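Local coordinates for protein Baccell_00875 (Bacteroides cellulosilyticus DSM 14838, PDB 5NO8) that probably acts as a polysaccharide lyase that removes the L-rhamnose caps joined to glucuronic acid on complex arabinogalactan proteins, at residues 74-79 against 141-146; 124-129 against 234-239; 353-358 against 365-370. All coordinates share one frame; numbering follows the deposited sequence.

Interaction 1 (74-79 against 141-146); sequences LGYFTV and DVAVYT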
loop_
_atom_site.group_PDB
_atom_site.type_symbol
_atom_site.label_atom_id
_atom_site.label_comp_id
_atom_site.label_asym_id
_atom_site.label_seq_id
_atom_site.Cartn_x
_atom_site.Cartn_y
_atom_site.Cartn_z
ATOM N N LEU A 74 -0.581 -24.980 8.480
ATOM C CA LEU A 74 0.558 -25.649 7.929
ATOM C C LEU A 74 1.699 -24.645 7.839
ATOM O O LEU A 74 1.517 -23.454 8.103
ATOM C CB LEU A 74 0.258 -26.292 6.587
ATOM C CG LEU A 74 -0.925 -27.275 6.622
ATOM C CD1 LEU A 74 -1.065 -27.881 5.239
ATOM C CD2 LEU A 74 -0.788 -28.330 7.717
ATOM N N GLY A 75 2.886 -25.131 7.544
ATOM C CA GLY A 75 4.037 -24.218 7.521
ATOM C C GLY A 75 5.305 -24.912 7.151
ATOM O O GLY A 75 5.288 -26.016 6.597
ATOM N N TYR A 76 6.414 -24.250 7.454
ATOM C CA TYR A 76 7.728 -24.703 7.044
ATOM C C TYR A 76 8.832 -24.110 7.893
ATOM O O TYR A 76 8.631 -23.154 8.627
ATOM C CB TYR A 76 7.960 -24.366 5.548
ATOM C CG TYR A 76 7.769 -22.899 5.217
ATOM C CD1 TYR A 76 8.792 -21.990 5.404
ATOM C CD2 TYR A 76 6.551 -22.423 4.719
ATOM C CE1 TYR A 76 8.608 -20.650 5.102
ATOM C CE2 TYR A 76 6.347 -21.072 4.435
ATOM C CZ TYR A 76 7.398 -20.196 4.613
ATOM O OH TYR A 76 7.222 -18.875 4.329
ATOM N N PHE A 77 10.010 -24.711 7.795
ATOM C CA PHE A 77 11.190 -24.208 8.473
ATOM C C PHE A 77 12.393 -24.836 7.819
ATOM O O PHE A 77 12.299 -25.899 7.176
ATOM C CB PHE A 77 11.165 -24.522 9.979
ATOM C CG PHE A 77 11.045 -25.990 10.282
ATOM C CD1 PHE A 77 12.156 -26.808 10.236
ATOM C CD2 PHE A 77 9.817 -26.560 10.569
ATOM C CE1 PHE A 77 12.058 -28.173 10.497
ATOM C CE2 PHE A 77 9.726 -27.923 10.833
ATOM C CZ PHE A 77 10.840 -28.720 10.790
ATOM N N THR A 78 13.521 -24.172 7.968
ATOM C CA THR A 78 14.793 -24.719 7.551
ATOM C C THR A 78 15.560 -25.110 8.785
ATOM O O THR A 78 15.889 -24.253 9.601
ATOM C CB THR A 78 15.558 -23.703 6.700
ATOM O OG1 THR A 78 14.793 -23.420 5.524
ATOM C CG2 THR A 78 16.935 -24.233 6.314
ATOM N N VAL A 79 15.919 -26.381 8.899
ATOM C CA VAL A 79 16.608 -26.883 10.065
ATOM C C VAL A 79 18.085 -27.068 9.731
ATOM O O VAL A 79 18.457 -27.626 8.695
ATOM C CB VAL A 79 15.950 -28.133 10.691
ATOM C CG1 VAL A 79 15.790 -29.246 9.723
ATOM C CG2 VAL A 79 16.736 -28.605 11.907
ATOM N N ASP A 141 13.860 -19.222 8.816
ATOM C CA ASP A 141 12.700 -19.079 7.927
ATOM C C ASP A 141 11.570 -20.020 8.348
ATOM O O ASP A 141 11.068 -20.847 7.577
ATOM C CB ASP A 141 13.122 -19.278 6.469
ATOM C CG ASP A 141 13.700 -18.003 5.862
ATOM O OD1 ASP A 141 14.256 -17.185 6.650
ATOM O OD2 ASP A 141 13.546 -17.785 4.626
ATOM N N VAL A 142 11.198 -19.852 9.593
ATOM C CA VAL A 142 10.115 -20.600 10.226
ATOM C C VAL A 142 8.839 -19.782 9.990
ATOM O O VAL A 142 8.805 -18.601 10.315
ATOM C CB VAL A 142 10.330 -20.731 11.748
ATOM C CG1 VAL A 142 9.213 -21.580 12.373
ATOM C CG2 VAL A 142 11.710 -21.293 12.042
ATOM N N ALA A 143 7.812 -20.401 9.413
ATOM C CA ALA A 143 6.583 -19.658 9.098
ATOM C C ALA A 143 5.356 -20.537 9.144
ATOM O O ALA A 143 5.446 -21.732 8.939
ATOM C CB ALA A 143 6.694 -18.961 7.746
ATOM N N VAL A 144 4.218 -19.921 9.481
ATOM C CA VAL A 144 2.932 -20.594 9.471
ATOM C C VAL A 144 2.109 -19.933 8.363
ATOM O O VAL A 144 1.987 -18.694 8.305
ATOM C CB VAL A 144 2.219 -20.466 10.824
ATOM C CG1 VAL A 144 0.817 -21.084 10.793
ATOM C CG2 VAL A 144 3.041 -21.087 11.926
ATOM N N TYR A 145 1.515 -20.741 7.488
ATOM C CA TYR A 145 0.594 -20.201 6.492
ATOM C C TYR A 145 -0.679 -19.671 7.144
ATOM O O TYR A 145 -1.284 -20.341 7.984
ATOM C CB TYR A 145 0.221 -21.258 5.459
ATOM C CG TYR A 145 1.349 -21.725 4.623
ATOM C CD1 TYR A 145 2.016 -20.849 3.776
ATOM C CD2 TYR A 145 1.746 -23.047 4.644
ATOM C CE1 TYR A 145 3.065 -21.277 2.974
ATOM C CE2 TYR A 145 2.775 -23.492 3.852
ATOM C CZ TYR A 145 3.422 -22.623 2.994
ATOM O OH TYR A 145 4.454 -23.101 2.210
ATOM N N THR A 146 -1.066 -18.450 6.752
ATOM C CA THR A 146 -2.297 -17.805 7.208
ATOM C C THR A 146 -2.936 -17.221 5.948
ATOM O O THR A 146 -2.804 -16.015 5.669
ATOM C CB THR A 146 -2.048 -16.729 8.287
ATOM O OG1 THR A 146 -1.174 -15.728 7.759
ATOM C CG2 THR A 146 -1.473 -17.335 9.564
HETATM O O HOH W 1 12.145 -22.550 5.630
#
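A chi1 of 55° sets the ring of Tyr76 between its own backbone N and carbonyl carbon and lays it over Ala143 on the neighbouring strand, while Tyr145, its CG turned opposite its carbonyl carbon (chi1 -65°), swings its phenol to the same ring. These strands, 75-81 and 137-145, are antiparallel neighbours in a mixed sheet. Tyr76 and Ala143 form a hydrogen-bonded pair, with Tyr76 N 3.1 Å from Ala143 O and Ala143 N 3.0 Å from Tyr76 O; two residues on, Tyr145 N donates to Leu74 O at 2.8 Å. Gly75 suits its place opposite Val144 because its CA already lies 3.2 Å from Ala143 O, and a beta carbon would run into that oxygen. Alanine is equally apt at 143: its methyl CB reaches Tyr76 CZ at 3.4 Å, a distance that would probably not admit a longer side chain. The two tyrosine rings meet obliquely, planes 59° apart, with Tyr145 CE1 at the edge of the Tyr76 ring. Outside the pair, Lys87 makes a cation-pi contact with Tyr76, and Glu201 and Trp203 hydrogen-bond its hydroxyl. On the face away from the Tyr76 ring, Phe77 CB rests on Val142 CG2. Where the second strand turns its corner at Asp141, held by Tyr663 and Lys664, a water bridges the segments, 2.8 Å from Thr78 OG1 and 2.8 Å from Asp141 O.

Interaction 2 (124-129 against 234-239); sequences VEEYSF and SLEWHV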
loop_
_atom_site.group_PDB
_atom_site.type_symbol
_atom_site.label_atom_id
_atom_site.label_comp_id
_atom_site.label_asym_id
_atom_site.label_seq_id
_atom_site.Cartn_x
_atom_site.Cartn_y
_atom_site.Cartn_z
ATOM N N VAL A 124 -8.472 -19.776 19.806
ATOM C CA VAL A 124 -7.153 -19.662 20.381
ATOM C C VAL A 124 -6.351 -20.836 19.835
ATOM O O VAL A 124 -6.770 -21.973 19.958
ATOM C CB VAL A 124 -7.207 -19.661 21.912
ATOM C CG1 VAL A 124 -5.815 -19.502 22.482
ATOM C CG2 VAL A 124 -8.141 -18.543 22.420
ATOM N N GLU A 125 -5.240 -20.548 19.171
ATOM C CA GLU A 125 -4.341 -21.572 18.665
ATOM C C GLU A 125 -2.995 -21.447 19.316
ATOM O O GLU A 125 -2.446 -20.346 19.371
ATOM C CB GLU A 125 -4.132 -21.401 17.171
ATOM C CG GLU A 125 -5.387 -21.401 16.351
ATOM C CD GLU A 125 -5.060 -21.739 14.910
ATOM O OE1 GLU A 125 -4.348 -20.924 14.258
ATOM O OE2 GLU A 125 -5.424 -22.852 14.437
ATOM N N GLU A 126 -2.468 -22.570 19.794
ATOM C CA GLU A 126 -1.140 -22.625 20.394
ATOM C C GLU A 126 -0.301 -23.564 19.529
ATOM O O GLU A 126 -0.697 -24.708 19.315
ATOM C CB GLU A 126 -1.270 -23.125 21.821
ATOM C CG GLU A 126 -0.003 -23.150 22.651
ATOM C CD GLU A 126 -0.220 -23.868 23.988
ATOM O OE1 GLU A 126 -1.277 -23.686 24.645
ATOM O OE2 GLU A 126 0.669 -24.645 24.360
ATOM N N TYR A 127 0.813 -23.054 19.005
ATOM C CA TYR A 127 1.784 -23.814 18.213
ATOM C C TYR A 127 3.015 -24.004 19.098
ATOM O O TYR A 127 3.522 -23.031 19.677
ATOM C CB TYR A 127 2.210 -23.059 16.948
ATOM C CG TYR A 127 1.106 -22.795 15.975
ATOM C CD1 TYR A 127 0.176 -21.796 16.217
ATOM C CD2 TYR A 127 0.992 -23.515 14.797
ATOM C CE1 TYR A 127 -0.853 -21.544 15.330
ATOM C CE2 TYR A 127 -0.025 -23.266 13.906
ATOM C CZ TYR A 127 -0.967 -22.291 14.185
ATOM O OH TYR A 127 -2.004 -22.035 13.302
ATOM N N SER A 128 3.477 -25.237 19.270
ATOM C CA SER A 128 4.715 -25.440 19.970
ATOM C C SER A 128 5.651 -26.195 19.054
ATOM O O SER A 128 5.228 -27.167 18.413
ATOM C CB SER A 128 4.495 -26.176 21.277
ATOM O OG SER A 128 3.925 -27.408 21.003
ATOM N N PHE A 129 6.899 -25.749 19.021
ATOM C CA PHE A 129 7.948 -26.339 18.200
ATOM C C PHE A 129 8.969 -26.890 19.168
ATOM O O PHE A 129 9.564 -26.123 19.931
ATOM C CB PHE A 129 8.581 -25.283 17.310
ATOM C CG PHE A 129 7.616 -24.640 16.367
ATOM C CD1 PHE A 129 6.777 -23.625 16.804
ATOM C CD2 PHE A 129 7.504 -25.078 15.060
ATOM C CE1 PHE A 129 5.881 -23.041 15.957
ATOM C CE2 PHE A 129 6.580 -24.502 14.196
ATOM C CZ PHE A 129 5.763 -23.486 14.650
ATOM N N SER A 234 7.041 -21.535 21.767
ATOM C CA SER A 234 5.595 -21.457 21.673
ATOM C C SER A 234 5.113 -20.146 21.051
ATOM O O SER A 234 5.586 -19.061 21.381
ATOM C CB SER A 234 4.912 -21.633 23.030
ATOM O OG SER A 234 5.671 -21.040 24.061
ATOM N N LEU A 235 4.145 -20.290 20.168
ATOM C CA LEU A 235 3.455 -19.168 19.560
ATOM C C LEU A 235 1.972 -19.398 19.831
ATOM O O LEU A 235 1.460 -20.491 19.586
ATOM C CB LEU A 235 3.706 -19.163 18.086
ATOM C CG LEU A 235 2.860 -18.229 17.227
ATOM C CD1 LEU A 235 3.305 -16.795 17.409
ATOM C CD2 LEU A 235 2.895 -18.657 15.773
ATOM N N GLU A 236 1.284 -18.346 20.275
ATOM C CA GLU A 236 -0.132 -18.426 20.491
ATOM C C GLU A 236 -0.788 -17.183 19.889
ATOM O O GLU A 236 -0.268 -16.077 20.002
ATOM C CB GLU A 236 -0.418 -18.518 21.989
ATOM C CG GLU A 236 -1.887 -18.607 22.347
ATOM C CD GLU A 236 -2.137 -18.469 23.844
ATOM O OE1 GLU A 236 -2.468 -19.500 24.459
ATOM O OE2 GLU A 236 -1.988 -17.351 24.406
ATOM N N TRP A 237 -1.942 -17.356 19.281
ATOM C CA TRP A 237 -2.716 -16.200 18.898
ATOM C C TRP A 237 -4.197 -16.447 19.091
ATOM O O TRP A 237 -4.613 -17.599 19.221
ATOM C CB TRP A 237 -2.404 -15.775 17.478
ATOM C CG TRP A 237 -2.553 -16.824 16.371
ATOM C CD1 TRP A 237 -3.586 -17.691 16.168
ATOM C CD2 TRP A 237 -1.640 -17.046 15.294
ATOM N NE1 TRP A 237 -3.363 -18.449 15.059
ATOM C CE2 TRP A 237 -2.176 -18.073 14.495
ATOM C CE3 TRP A 237 -0.440 -16.456 14.913
ATOM C CZ2 TRP A 237 -1.546 -18.523 13.337
ATOM C CZ3 TRP A 237 0.199 -16.922 13.760
ATOM C CH2 TRP A 237 -0.353 -17.944 13.006
ATOM N N HIS A 238 -4.951 -15.346 19.124
ATOM C CA HIS A 238 -6.405 -15.361 19.199
ATOM C C HIS A 238 -6.941 -14.811 17.886
ATOM O O HIS A 238 -6.468 -13.758 17.451
ATOM C CB HIS A 238 -6.873 -14.430 20.276
ATOM C CG HIS A 238 -6.633 -14.922 21.656
ATOM N ND1 HIS A 238 -7.603 -14.861 22.628
ATOM C CD2 HIS A 238 -5.550 -15.487 22.236
ATOM C CE1 HIS A 238 -7.124 -15.357 23.760
ATOM N NE2 HIS A 238 -5.874 -15.727 23.554
ATOM N N VAL A 239 -7.899 -15.522 17.284
ATOM C CA VAL A 239 -8.609 -15.108 16.087
ATOM C C VAL A 239 -10.057 -14.849 16.459
ATOM O O VAL A 239 -10.678 -15.657 17.140
ATOM C CB VAL A 239 -8.498 -16.168 14.989
ATOM C CG1 VAL A 239 -9.296 -15.748 13.766
ATOM C CG2 VAL A 239 -7.040 -16.390 14.638
#
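Glu125 OE1 takes two hydrogen bonds at once, from Trp237 NE1 on the facing strand at 2.8 Å and from Tyr127 OH on its own strand, also at 2.8 Å. The indole N-H comes to the anti lone pair, whereas the phenol approaches from above the carboxylate plane, 48° out of it, which lets both donors fit. Trp72 NE1 is a further donor to the same oxygen, and Arg116 forms a salt bridge with OE2, so a buried carboxylate is well satisfied. The strands are central, antiparallel members of an eight-stranded sheet. Their backbone bonds bracket the pairs Glu125-Trp237 and Tyr127-Leu235; the shortest joins Tyr127 N to Leu235 O at 2.7 Å and is nearly straight, with 173° at the hydrogen. A serine in place of Glu125 would probably leave the indole N-H and the phenol without their shared acceptor and Arg116 without its carboxylate mate.

On the face that carries Glu125, Tyr127, Leu235 and Trp237, the rings pack together. The edge of the Tyr127 ring is directed at the face of the Trp237 six-membered ring in an offset edge-to-face pair, planes 65° apart, and Tyr127 CE1 lies 3.7 Å from Trp237 CZ2. Leu235 CD2 extends the apolar surface alongside Tyr127, and Val144 of strand 137-145 touches both aromatic side chains. The other face is more polar and partly exposed. There Glu126 and Glu236 bring their OE1 atoms to 4.4 Å; Thr193 hydrogen-bonds Glu236 OE2, and a long, weak ion pair of Glu126 OE2 with Lys115 may offset some of the like charge. Branched Val124 suits the neighbouring site: its CG2 methyl sits over the centre of the His238 ring, 3.6 Å from the centroid.

Interaction 3 (353-358 against 365-370); sequences QQMNNP and AYMVYD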
loop_
_atom_site.group_PDB
_atom_site.type_symbol
_atom_site.label_atom_id
_atom_site.label_comp_id
_atom_site.label_asym_id
_atom_site.label_seq_id
_atom_site.Cartn_x
_atom_site.Cartn_y
_atom_site.Cartn_z
ATOM N N GLN A 353 17.032 13.078 -15.879
ATOM C CA GLN A 353 15.939 12.260 -16.422
ATOM C C GLN A 353 15.210 12.898 -17.605
ATOM O O GLN A 353 14.240 12.327 -18.089
ATOM C CB GLN A 353 14.939 11.867 -15.321
ATOM C CG GLN A 353 15.594 11.149 -14.139
ATOM C CD GLN A 353 14.638 10.378 -13.241
ATOM O OE1 GLN A 353 14.892 10.268 -12.032
ATOM N NE2 GLN A 353 13.574 9.782 -13.821
ATOM N N GLN A 354 15.656 14.063 -18.074
ATOM C CA GLN A 354 15.108 14.644 -19.307
ATOM C C GLN A 354 16.027 14.292 -20.483
ATOM O O GLN A 354 17.227 14.527 -20.441
ATOM C CB GLN A 354 14.904 16.163 -19.204
ATOM C CG GLN A 354 14.106 16.739 -20.398
ATOM C CD GLN A 354 13.636 18.163 -20.203
ATOM O OE1 GLN A 354 12.527 18.551 -20.642
ATOM N NE2 GLN A 354 14.426 18.942 -19.482
ATOM N N MET A 355 15.448 13.701 -21.529
ATOM C CA MET A 355 16.178 13.435 -22.770
ATOM C C MET A 355 16.604 14.777 -23.386
ATOM O O MET A 355 15.750 15.592 -23.707
ATOM C CB MET A 355 15.262 12.695 -23.762
ATOM C CG MET A 355 15.901 12.373 -25.126
ATOM S SD MET A 355 17.407 11.409 -25.008
ATOM C CE MET A 355 16.739 9.789 -24.602
ATOM N N ASN A 356 17.908 14.997 -23.498
ATOM C CA ASN A 356 18.475 16.194 -24.105
ATOM C C ASN A 356 19.372 15.743 -25.268
ATOM O O ASN A 356 20.554 15.516 -25.113
ATOM C CB ASN A 356 19.253 17.016 -23.065
ATOM C CG ASN A 356 18.360 17.542 -21.947
ATOM O OD1 ASN A 356 17.171 17.809 -22.136
ATOM N ND2 ASN A 356 18.943 17.695 -20.767
ATOM N N ASN A 357 18.768 15.556 -26.428
ATOM C CA ASN A 357 19.475 14.977 -27.572
ATOM C C ASN A 357 18.588 15.309 -28.750
ATOM O O ASN A 357 17.635 14.572 -29.027
ATOM C CB ASN A 357 19.655 13.458 -27.379
ATOM C CG ASN A 357 20.306 12.755 -28.577
ATOM O OD1 ASN A 357 20.885 13.378 -29.469
ATOM N ND2 ASN A 357 20.217 11.439 -28.584
ATOM N N PRO A 358 18.843 16.467 -29.399
ATOM C CA PRO A 358 18.129 16.688 -30.658
ATOM C C PRO A 358 18.495 15.521 -31.564
ATOM O O PRO A 358 19.619 15.038 -31.488
ATOM C CB PRO A 358 18.686 18.029 -31.168
ATOM C CG PRO A 358 19.933 18.287 -30.379
ATOM C CD PRO A 358 19.753 17.584 -29.067
ATOM N N ALA A 365 11.553 14.711 -23.305
ATOM C CA ALA A 365 10.746 13.814 -22.480
ATOM C C ALA A 365 11.410 13.609 -21.124
ATOM O O ALA A 365 12.612 13.461 -21.055
ATOM C CB ALA A 365 10.582 12.454 -23.160
ATOM N N TYR A 366 10.606 13.538 -20.069
ATOM C CA TYR A 366 11.090 13.042 -18.757
ATOM C C TYR A 366 10.893 11.529 -18.751
ATOM O O TYR A 366 9.780 11.045 -19.023
ATOM C CB TYR A 366 10.312 13.672 -17.618
ATOM C CG TYR A 366 10.413 15.194 -17.558
ATOM C CD1 TYR A 366 11.658 15.830 -17.414
ATOM C CD2 TYR A 366 9.287 15.985 -17.659
ATOM C CE1 TYR A 366 11.756 17.213 -17.383
ATOM C CE2 TYR A 366 9.378 17.369 -17.616
ATOM C CZ TYR A 366 10.609 17.980 -17.488
ATOM O OH TYR A 366 10.637 19.367 -17.462
ATOM N N MET A 367 11.958 10.804 -18.448
ATOM C CA MET A 367 12.025 9.372 -18.721
ATOM C C MET A 367 12.386 8.534 -17.504
ATOM O O MET A 367 12.915 9.029 -16.528
ATOM C CB MET A 367 13.001 9.150 -19.853
ATOM C CG MET A 367 12.396 9.708 -21.132
ATOM S SD MET A 367 13.455 9.471 -22.530
ATOM C CE MET A 367 13.444 7.680 -22.629
ATOM N N VAL A 368 12.072 7.250 -17.606
ATOM C CA VAL A 368 12.485 6.255 -16.632
ATOM C C VAL A 368 13.979 6.279 -16.504
ATOM O O VAL A 368 14.699 6.437 -17.496
ATOM C CB VAL A 368 11.992 4.843 -17.055
ATOM C CG1 VAL A 368 12.499 3.764 -16.093
ATOM C CG2 VAL A 368 10.483 4.826 -17.112
ATOM N N TYR A 369 14.470 6.108 -15.275
ATOM C CA TYR A 369 15.890 6.179 -15.004
ATOM C C TYR A 369 16.324 4.983 -14.195
ATOM O O TYR A 369 15.627 4.592 -13.249
ATOM C CB TYR A 369 16.195 7.457 -14.208
ATOM C CG TYR A 369 17.657 7.810 -14.065
ATOM C CD1 TYR A 369 18.311 8.554 -15.046
ATOM C CD2 TYR A 369 18.382 7.450 -12.933
ATOM C CE1 TYR A 369 19.642 8.900 -14.908
ATOM C CE2 TYR A 369 19.719 7.786 -12.785
ATOM C CZ TYR A 369 20.341 8.515 -13.784
ATOM O OH TYR A 369 21.646 8.876 -13.651
ATOM N N ASP A 370 17.480 4.432 -14.550
ATOM C CA ASP A 370 18.042 3.281 -13.869
ATOM C C ASP A 370 19.059 3.760 -12.868
ATOM O O ASP A 370 20.151 4.219 -13.254
ATOM C CB ASP A 370 18.679 2.320 -14.882
ATOM C CG ASP A 370 19.176 1.018 -14.239
ATOM O OD1 ASP A 370 19.435 0.959 -13.024
ATOM O OD2 ASP A 370 19.293 0.023 -14.966
#
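Ala365 offers its carbonyl to the first segment: Met355 N donates to Ala365 O at 2.9 Å, while the small methyl of Ala365 is turned away from that segment and touches Phe424. Next comes Tyr366, whose ring lies obliquely against the chain of Gln354. The CB of Gln354 is 3.7 Å from Tyr366 CD1, so the glutamine gives this aromatic a methylene flank, and the phenol reaches past it to Ser417 OG. At Met367 the backbone is gripped at both polar atoms. Its N donates to Gln353 O at 2.8 Å, and its O receives the side-chain amide, Gln353 NE2 to Met367 O being 2.9 Å. The two backbone bonds, from Met355 N and Met367 N, flank a single beta bridge, Gln354 with Tyr366, between segments running in opposite directions; it closes the loop that follows helix 338-352 and places it against helices 396-409 and 412-429. Methionine suits 367 because its flexible thioether fits among apolar neighbours, SD lying 3.9 Å from the CE of Met355, itself bent at chi2 and chi3. Beyond Val368, which packs on Tyr676, Tyr369 lies in the short strand 369-370. With its CG opposite the backbone N (chi1 -169°), Tyr369 crosses the side chain of Gln353 at about a right angle, and its ring meets Phe348 edge-to-face. Its CB packs 3.4 Å from Gln353 CD, and Arg345 holds the OE1 of that amide.

Interactions 1 and 2 are neighbours in the strand-rich N-terminal part of the chain, their centres 14 Å apart, and their segments alternate along the sequence. They belong to different sheets whose side chains touch: Val144 CG1 lies 3.9 Å from Tyr127 OH, and Thr146 CG2 lies 3.7 Å from Trp237 CH2. Val144 and Thr146 thus pack on the aromatic side chains of interaction 2. Interaction 3 stands apart, in the helix-rich later part, with its centre about 45 Å from that of interaction 1 and about 54 Å from that of interaction 2. A glycerol, probably from crystallisation, is bound by Thr78 of interaction 1.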